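Local coordinates for putative HpcE protein (Mycolicibacterium smegmatis, PDB 6V77) that is of unsettled function but belongs to the fumarylacetoacetate hydrolase family by its C-terminal region and carries a zinc ion in the crystal, at residues B[31-39]-B[64-72]; B[78-86]-B[241-249]. One frame throughout, in Å; residues are numbered along the deposited sequence.

Interaction 1: residues B[31-39]-B[64-72]; sequences PDPQDLYQH and SPAPLPRQV
The hydroxyl of Tyr37 donates to the backbone carbonyl of Pro65, with 2.7 Å between Tyr37 OH and Pro65 O. The carbonyl oxygen lies at the edge of the phenol ring, near its plane, whereas the hydroxyl stands above the plane of the carbonyl. With CG anti to its own carbonyl carbon (chi1 -54°), the Tyr37 ring reaches from helix 33-38 to the loop, and its CE2 atom also comes within 4.2 Å of Ala66 CB. A second bond, one turn earlier in the helix, runs the other way: Leu68 N donates to Gln34 OE1 at 2.8 Å, again from above the plane of the acceptor group. The amide gets there because the Gln34 chain bends at chi2 (-65°), folding its CG and CD over the Leu68 carbonyl; NE2 is held weakly by the carbonyl of Gly234. Helix 33-38, opened by Asp32 as N-cap, is thereby fastened to the proline-rich linker that leads from strand 62-63 into strand 72-76 of the family region. Beside these two polar anchors the Pro33 ring meets that of Pro67 obliquely, CB to CD at 3.7 Å, while Pro33 CB also touches Pro65 O. Ser64 OG accepts from Ala66 N, an ST turn that includes Pro65 and Ala66, two of the residues the helix touches. Farther along, a water donates to Gln38 OE1 at 2.6 Å and accepts from Arg70 NH1 at 2.9 Å, lying at the edge of the guanidinium. Arg70 also makes a cation-pi contact with Tyr232 and packs on Leu68 of the second subunit.

Interaction 2: residues B[78-86]-B[241-249]; sequences NYDDHATES and TPSGVGMGR. With SO4 (sulfate ion), chain O.
The carboxylate of Glu85 accepts two backbone N-H groups of the 241-249 loop: Gly244 N reaches the syn lone pair of OE1 at 2.9 Å, and Val245 N meets OE2 at 3.3 Å from above the carboxylate plane. Glu85 OE2 also takes His82 ND1 on its anti lone pair at 2.7 Å, a nearly straight bond (179°) in the imidazole plane that fixes the ring's rotation. At the far edge of that ring, His82 NE2 donates to O1 of a sulfate ion at 2.6 Å; Arg156, Gln159 and Lys171 bind the same ion. CH-pi contacts complete the grip. Thr241 CG2 sits over the His82 ring centre, 3.8 Å from the centroid, and Pro242 CB lies over a face of Tyr79, 4.0 Å from its centroid. Val245 CG1 adds a contact with His82 CE1 at 3.6 Å. One water bridges Asn78 N and Thr241 O, another Glu85 OE1 and Val245 O. Helix 80-85 thus rests on the loop leaving strand 236-238, whose Thr241 hydroxyl is bonded to Val122 and Gln207. His82 and Thr241 pack on strand 118-128, which carries the zinc ligands Glu121 and Glu123, while helix 156-160 touches Val245 and Met247 through Arg156.

Overall arrangement
Interactions 1 and 2 lie on opposite sides of the chain's centre, about 30 Å apart between their centres, and share no segment. Both set a short helix against an irregular loop, and both are partly buried. Interaction 1 joins the N-terminal part to the entry into strand 72-76, and its loop reaches the second subunit; interaction 2 holds the loop after strand 236-238, the parallel neighbour of strand 72-76, so one sheet links them. Their chemistry differs: 31-39 and 64-72 meet mainly through neutral side chains, prolines and main-chain groups, with Arg70 joined through water, whereas 78-86 and 241-249 centre on a carboxylate and a histidine, beside a sulfate and near zinc.

Interaction 1: residues B[31-39]-B[64-72]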
loop_
_atom_site.group_PDB
_atom_site.type_symbol
_atom_site.label_atom_id
_atom_site.label_comp_id
_atom_site.label_asym_id
_atom_site.label_seq_id
_atom_site.Cartn_x
_atom_site.Cartn_y
_atom_site.Cartn_z
ATOM N N PRO B 31 -9.090 -14.574 -15.600
ATOM C CA PRO B 31 -9.506 -15.140 -14.305
ATOM C C PRO B 31 -9.056 -14.336 -13.062
ATOM O O PRO B 31 -9.557 -14.594 -11.965
ATOM C CB PRO B 31 -8.846 -16.525 -14.318
ATOM C CG PRO B 31 -7.610 -16.315 -15.171
ATOM C CD PRO B 31 -8.075 -15.410 -16.266
ATOM N N ASP B 32 -8.140 -13.386 -13.221
ATOM C CA ASP B 32 -7.683 -12.591 -12.081
ATOM C C ASP B 32 -8.817 -11.705 -11.576
ATOM O O ASP B 32 -9.416 -10.968 -12.366
ATOM C CB ASP B 32 -6.471 -11.744 -12.479
ATOM C CG ASP B 32 -6.139 -10.650 -11.465
ATOM O OD1 ASP B 32 -6.193 -10.894 -10.238
ATOM O OD2 ASP B 32 -5.775 -9.539 -11.906
ATOM N N PRO B 33 -9.148 -11.747 -10.275
ATOM C CA PRO B 33 -10.238 -10.885 -9.785
ATOM C C PRO B 33 -10.030 -9.413 -10.104
ATOM O O PRO B 33 -10.989 -8.738 -10.495
ATOM C CB PRO B 33 -10.237 -11.153 -8.272
ATOM C CG PRO B 33 -9.697 -12.543 -8.141
ATOM C CD PRO B 33 -8.614 -12.620 -9.212
ATOM N N GLN B 34 -8.808 -8.887 -9.980
ATOM C CA GLN B 34 -8.651 -7.453 -10.221
ATOM C C GLN B 34 -9.016 -7.066 -11.653
ATOM O O GLN B 34 -9.399 -5.914 -11.883
ATOM C CB GLN B 34 -7.229 -6.974 -9.902
ATOM C CG GLN B 34 -6.619 -7.432 -8.544
ATOM C CD GLN B 34 -7.307 -6.897 -7.263
ATOM O OE1 GLN B 34 -7.326 -7.597 -6.264
ATOM N NE2 GLN B 34 -7.805 -5.656 -7.275
ATOM N N ASP B 35 -8.951 -8.002 -12.614
ATOM C CA ASP B 35 -9.347 -7.681 -13.988
ATOM C C ASP B 35 -10.826 -7.356 -14.068
ATOM O O ASP B 35 -11.248 -6.547 -14.904
ATOM C CB ASP B 35 -9.038 -8.838 -14.944
ATOM C CG ASP B 35 -9.582 -8.594 -16.370
ATOM O OD1 ASP B 35 -9.016 -7.740 -17.072
ATOM O OD2 ASP B 35 -10.571 -9.243 -16.793
ATOM N N LEU B 36 -11.636 -8.012 -13.239
ATOM C CA LEU B 36 -13.056 -7.703 -13.221
ATOM C C LEU B 36 -13.290 -6.288 -12.729
ATOM O O LEU B 36 -14.065 -5.537 -13.327
ATOM C CB LEU B 36 -13.814 -8.694 -12.344
ATOM C CG LEU B 36 -14.493 -9.819 -13.097
ATOM C CD1 LEU B 36 -13.509 -10.537 -13.980
ATOM C CD2 LEU B 36 -15.108 -10.760 -12.096
ATOM N N TYR B 37 -12.628 -5.905 -11.631
ATOM C CA TYR B 37 -12.860 -4.570 -11.086
ATOM C C TYR B 37 -12.413 -3.509 -12.069
ATOM O O TYR B 37 -13.070 -2.471 -12.209
ATOM C CB TYR B 37 -12.165 -4.419 -9.728
ATOM C CG TYR B 37 -12.588 -5.535 -8.798
ATOM C CD1 TYR B 37 -13.937 -5.829 -8.602
ATOM C CD2 TYR B 37 -11.640 -6.343 -8.167
ATOM C CE1 TYR B 37 -14.339 -6.871 -7.785
ATOM C CE2 TYR B 37 -12.036 -7.396 -7.344
ATOM C CZ TYR B 37 -13.382 -7.649 -7.156
ATOM O OH TYR B 37 -13.796 -8.689 -6.366
ATOM N N GLN B 38 -11.312 -3.761 -12.791
ATOM C CA GLN B 38 -10.835 -2.778 -13.748
ATOM C C GLN B 38 -11.823 -2.605 -14.894
ATOM O O GLN B 38 -11.893 -1.527 -15.492
ATOM C CB GLN B 38 -9.456 -3.185 -14.269
ATOM C CG GLN B 38 -8.810 -2.170 -15.169
ATOM C CD GLN B 38 -8.482 -0.870 -14.450
ATOM O OE1 GLN B 38 -8.127 -0.873 -13.272
ATOM N NE2 GLN B 38 -8.610 0.246 -15.154
ATOM N N HIS B 39 -12.603 -3.639 -15.203
ATOM C CA HIS B 39 -13.591 -3.583 -16.272
ATOM C C HIS B 39 -14.983 -3.874 -15.714
ATOM O O HIS B 39 -15.769 -4.602 -16.322
ATOM C CB HIS B 39 -13.236 -4.560 -17.390
ATOM C CG HIS B 39 -11.862 -4.363 -17.949
ATOM N ND1 HIS B 39 -11.552 -3.353 -18.837
ATOM C CD2 HIS B 39 -10.712 -5.049 -17.743
ATOM C CE1 HIS B 39 -10.271 -3.427 -19.155
ATOM N NE2 HIS B 39 -9.739 -4.445 -18.503
ATOM N N SER B 64 -8.953 -14.093 -1.177
ATOM C CA SER B 64 -9.604 -12.797 -1.052
ATOM C C SER B 64 -10.317 -12.467 -2.357
ATOM O O SER B 64 -9.776 -12.725 -3.444
ATOM C CB SER B 64 -8.596 -11.692 -0.739
ATOM O OG SER B 64 -9.213 -10.428 -0.950
ATOM N N PRO B 65 -11.523 -11.893 -2.300
ATOM C CA PRO B 65 -12.162 -11.443 -3.545
ATOM C C PRO B 65 -11.402 -10.307 -4.222
ATOM O O PRO B 65 -11.619 -10.064 -5.414
ATOM C CB PRO B 65 -13.567 -11.005 -3.097
ATOM C CG PRO B 65 -13.446 -10.758 -1.613
ATOM C CD PRO B 65 -12.352 -11.663 -1.101
ATOM N N ALA B 66 -10.516 -9.617 -3.498
ATOM C CA ALA B 66 -9.613 -8.611 -4.060
ATOM C C ALA B 66 -8.228 -8.962 -3.541
ATOM O O ALA B 66 -7.791 -8.450 -2.502
ATOM C CB ALA B 66 -10.030 -7.196 -3.671
ATOM N N PRO B 67 -7.519 -9.869 -4.216
ATOM C CA PRO B 67 -6.260 -10.374 -3.650
ATOM C C PRO B 67 -5.057 -9.460 -3.890
ATOM O O PRO B 67 -4.053 -9.593 -3.173
ATOM C CB PRO B 67 -6.077 -11.719 -4.365
ATOM C CG PRO B 67 -6.753 -11.521 -5.694
ATOM C CD PRO B 67 -7.928 -10.603 -5.430
ATOM N N LEU B 68 -5.109 -8.538 -4.858
ATOM C CA LEU B 68 -3.954 -7.675 -5.146
ATOM C C LEU B 68 -4.398 -6.234 -5.409
ATOM O O LEU B 68 -4.163 -5.672 -6.488
ATOM C CB LEU B 68 -3.147 -8.233 -6.319
ATOM C CG LEU B 68 -1.772 -7.567 -6.546
ATOM C CD1 LEU B 68 -0.884 -7.545 -5.292
ATOM C CD2 LEU B 68 -1.021 -8.197 -7.713
ATOM N N PRO B 69 -5.010 -5.588 -4.416
ATOM C CA PRO B 69 -5.421 -4.196 -4.603
ATOM C C PRO B 69 -4.198 -3.299 -4.767
ATOM O O PRO B 69 -3.165 -3.508 -4.135
ATOM C CB PRO B 69 -6.201 -3.866 -3.324
ATOM C CG PRO B 69 -5.680 -4.872 -2.297
ATOM C CD PRO B 69 -5.347 -6.106 -3.071
ATOM N N ARG B 70 -4.329 -2.297 -5.640
ATOM C CA ARG B 70 -3.248 -1.325 -5.789
ATOM C C ARG B 70 -3.043 -0.512 -4.516
ATOM O O ARG B 70 -1.904 -0.172 -4.167
ATOM C CB ARG B 70 -3.549 -0.422 -6.982
ATOM C CG ARG B 70 -3.434 -1.205 -8.271
ATOM C CD ARG B 70 -4.151 -0.521 -9.424
ATOM N NE ARG B 70 -3.324 0.507 -10.019
ATOM C CZ ARG B 70 -3.633 1.135 -11.157
ATOM N NH1 ARG B 70 -4.749 0.823 -11.811
ATOM N NH2 ARG B 70 -2.828 2.068 -11.645
ATOM N N GLN B 71 -4.135 -0.162 -3.830
ATOM C CA GLN B 71 -4.084 0.619 -2.605
ATOM C C GLN B 71 -5.023 -0.033 -1.608
ATOM O O GLN B 71 -6.112 -0.468 -1.992
ATOM C CB GLN B 71 -4.519 2.073 -2.838
ATOM C CG GLN B 71 -3.607 2.794 -3.832
ATOM C CD GLN B 71 -4.106 4.185 -4.215
ATOM O OE1 GLN B 71 -3.326 5.149 -4.207
ATOM N NE2 GLN B 71 -5.395 4.301 -4.550
ATOM N N VAL B 72 -4.591 -0.102 -0.348
ATOM C CA VAL B 72 -5.409 -0.611 0.760
ATOM C C VAL B 72 -5.534 0.509 1.772
ATOM O O VAL B 72 -4.520 0.988 2.305
ATOM C CB VAL B 72 -4.769 -1.836 1.427
ATOM C CG1 VAL B 72 -5.601 -2.269 2.650
ATOM C CG2 VAL B 72 -4.588 -2.972 0.430
HETATM O O HOH W 1 -7.030 -0.695 -10.939
#

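Interaction 2: residues B[78-86]-B[241-249]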
loop_
_atom_site.group_PDB
_atom_site.type_symbol
_atom_site.label_atom_id
_atom_site.label_comp_id
_atom_site.label_asym_id
_atom_site.label_seq_id
_atom_site.Cartn_x
_atom_site.Cartn_y
_atom_site.Cartn_z
ATOM N N ASN B 78 -13.429 4.244 14.033
ATOM C CA ASN B 78 -14.565 4.653 13.213
ATOM C C ASN B 78 -15.888 4.137 13.765
ATOM O O ASN B 78 -16.895 4.129 13.058
ATOM C CB ASN B 78 -14.361 4.219 11.754
ATOM C CG ASN B 78 -15.230 5.011 10.786
ATOM O OD1 ASN B 78 -15.797 6.041 11.151
ATOM N ND2 ASN B 78 -15.326 4.539 9.547
ATOM N N TYR B 79 -15.903 3.712 15.031
ATOM C CA TYR B 79 -17.119 3.498 15.804
ATOM C C TYR B 79 -16.873 4.168 17.147
ATOM O O TYR B 79 -15.779 4.037 17.704
ATOM C CB TYR B 79 -17.430 2.002 16.020
ATOM C CG TYR B 79 -17.810 1.205 14.782
ATOM C CD1 TYR B 79 -19.121 0.752 14.604
ATOM C CD2 TYR B 79 -16.855 0.883 13.803
ATOM C CE1 TYR B 79 -19.485 0.009 13.486
ATOM C CE2 TYR B 79 -17.213 0.147 12.666
ATOM C CZ TYR B 79 -18.527 -0.290 12.525
ATOM O OH TYR B 79 -18.892 -1.025 11.420
ATOM N N ASP B 80 -17.858 4.903 17.656
ATOM C CA ASP B 80 -17.593 5.714 18.842
ATOM C C ASP B 80 -17.170 4.854 20.022
ATOM O O ASP B 80 -16.253 5.219 20.766
ATOM C CB ASP B 80 -18.811 6.545 19.231
ATOM C CG ASP B 80 -18.482 7.575 20.304
ATOM O OD1 ASP B 80 -17.412 8.221 20.194
ATOM O OD2 ASP B 80 -19.280 7.739 21.255
ATOM N N ASP B 81 -17.827 3.713 20.215
ATOM C CA ASP B 81 -17.519 2.901 21.384
ATOM C C ASP B 81 -16.155 2.234 21.260
ATOM O O ASP B 81 -15.520 1.947 22.277
ATOM C CB ASP B 81 -18.628 1.878 21.599
ATOM C CG ASP B 81 -19.959 2.537 21.901
ATOM O OD1 ASP B 81 -19.956 3.721 22.313
ATOM O OD2 ASP B 81 -21.002 1.874 21.721
ATOM N N HIS B 82 -15.667 2.001 20.031
ATOM C CA HIS B 82 -14.300 1.511 19.898
ATOM C C HIS B 82 -13.296 2.628 20.164
ATOM O O HIS B 82 -12.246 2.392 20.769
ATOM C CB HIS B 82 -14.054 0.902 18.517
ATOM C CG HIS B 82 -12.630 0.482 18.305
ATOM N ND1 HIS B 82 -12.003 -0.441 19.120
ATOM C CD2 HIS B 82 -11.697 0.886 17.406
ATOM C CE1 HIS B 82 -10.754 -0.603 18.718
ATOM N NE2 HIS B 82 -10.543 0.188 17.680
ATOM N N ALA B 83 -13.598 3.853 19.718
ATOM C CA ALA B 83 -12.770 5.000 20.087
ATOM C C ALA B 83 -12.633 5.121 21.604
ATOM O O ALA B 83 -11.522 5.289 22.130
ATOM C CB ALA B 83 -13.361 6.280 19.498
ATOM N N THR B 84 -13.752 5.015 22.327
ATOM C CA THR B 84 -13.708 5.137 23.783
ATOM C C THR B 84 -12.801 4.082 24.404
ATOM O O THR B 84 -12.035 4.375 25.328
ATOM C CB THR B 84 -15.115 5.007 24.380
ATOM O OG1 THR B 84 -16.019 5.894 23.708
ATOM C CG2 THR B 84 -15.089 5.337 25.854
ATOM N N GLU B 85 -12.893 2.842 23.928
ATOM C CA GLU B 85 -12.155 1.746 24.545
ATOM C C GLU B 85 -10.676 1.735 24.164
ATOM O O GLU B 85 -9.881 1.059 24.832
ATOM C CB GLU B 85 -12.819 0.408 24.184
ATOM C CG GLU B 85 -12.408 -0.154 22.838
ATOM C CD GLU B 85 -13.243 -1.338 22.397
ATOM O OE1 GLU B 85 -14.011 -1.891 23.214
ATOM O OE2 GLU B 85 -13.121 -1.717 21.216
ATOM N N SER B 86 -10.287 2.478 23.129
ATOM C CA SER B 86 -8.897 2.547 22.710
ATOM C C SER B 86 -8.043 3.409 23.625
ATOM O O SER B 86 -6.812 3.356 23.521
ATOM C CB SER B 86 -8.808 3.119 21.301
ATOM O OG SER B 86 -9.060 4.506 21.381
ATOM N N THR B 241 -13.530 -0.997 12.988
ATOM C CA THR B 241 -14.133 -2.045 13.804
ATOM C C THR B 241 -14.943 -1.466 14.963
ATOM O O THR B 241 -14.564 -0.444 15.546
ATOM C CB THR B 241 -13.065 -3.000 14.378
ATOM O OG1 THR B 241 -13.699 -4.200 14.823
ATOM C CG2 THR B 241 -12.302 -2.381 15.536
ATOM N N PRO B 242 -16.047 -2.111 15.330
ATOM C CA PRO B 242 -16.829 -1.680 16.494
ATOM C C PRO B 242 -16.121 -2.051 17.799
ATOM O O PRO B 242 -15.019 -2.604 17.810
ATOM C CB PRO B 242 -18.159 -2.437 16.337
ATOM C CG PRO B 242 -17.812 -3.657 15.537
ATOM C CD PRO B 242 -16.678 -3.226 14.606
ATOM N N SER B 243 -16.771 -1.727 18.902
ATOM C CA SER B 243 -16.178 -1.976 20.213
ATOM C C SER B 243 -16.114 -3.476 20.511
ATOM O O SER B 243 -16.670 -4.317 19.793
ATOM C CB SER B 243 -16.965 -1.255 21.297
ATOM O OG SER B 243 -18.217 -1.889 21.496
ATOM N N GLY B 244 -15.431 -3.809 21.604
ATOM C CA GLY B 244 -15.251 -5.190 22.002
ATOM C C GLY B 244 -13.879 -5.760 21.712
ATOM O O GLY B 244 -13.647 -6.947 22.001
ATOM N N VAL B 245 -12.949 -4.969 21.175
ATOM C CA VAL B 245 -11.628 -5.539 20.927
ATOM C C VAL B 245 -10.966 -5.900 22.258
ATOM O O VAL B 245 -11.322 -5.393 23.332
ATOM C CB VAL B 245 -10.738 -4.597 20.097
ATOM C CG1 VAL B 245 -11.491 -4.104 18.875
ATOM C CG2 VAL B 245 -10.193 -3.442 20.945
ATOM N N GLY B 246 -9.993 -6.813 22.187
ATOM C CA GLY B 246 -9.371 -7.314 23.401
ATOM C C GLY B 246 -8.595 -6.264 24.169
ATOM O O GLY B 246 -8.565 -6.289 25.401
ATOM N N MET B 247 -7.966 -5.313 23.464
ATOM C CA MET B 247 -7.193 -4.321 24.205
ATOM C C MET B 247 -8.084 -3.355 24.985
ATOM O O MET B 247 -7.572 -2.619 25.835
ATOM C CB MET B 247 -6.264 -3.541 23.253
ATOM C CG MET B 247 -6.994 -2.596 22.350
ATOM S SD MET B 247 -5.816 -1.453 21.597
ATOM C CE MET B 247 -6.888 -0.558 20.451
ATOM N N GLY B 248 -9.395 -3.351 24.722
ATOM C CA GLY B 248 -10.342 -2.521 25.440
ATOM C C GLY B 248 -10.989 -3.170 26.647
ATOM O O GLY B 248 -11.721 -2.498 27.386
ATOM N N ARG B 249 -10.741 -4.453 26.874
ATOM C CA ARG B 249 -11.398 -5.162 27.964
ATOM C C ARG B 249 -10.615 -4.997 29.259
ATOM O O ARG B 249 -9.436 -4.631 29.252
ATOM C CB ARG B 249 -11.554 -6.637 27.590
ATOM C CG ARG B 249 -12.476 -6.747 26.375
ATOM C CD ARG B 249 -12.573 -8.106 25.723
ATOM N NE ARG B 249 -13.675 -8.079 24.758
ATOM C CZ ARG B 249 -14.937 -8.406 25.027
ATOM N NH1 ARG B 249 -15.294 -8.836 26.244
ATOM N NH2 ARG B 249 -15.847 -8.323 24.063
HETATM S S SO4 O . -7.479 0.532 15.432
HETATM O O1 SO4 O . -8.296 0.803 16.610
HETATM O O2 SO4 O . -6.490 -0.513 15.704
HETATM O O3 SO4 O . -8.315 0.089 14.314
HETATM O O4 SO4 O . -6.813 1.767 15.021
HETATM O O HOH W 2 -12.969 1.678 14.523
HETATM O O HOH W 3 -13.441 -4.163 24.624
#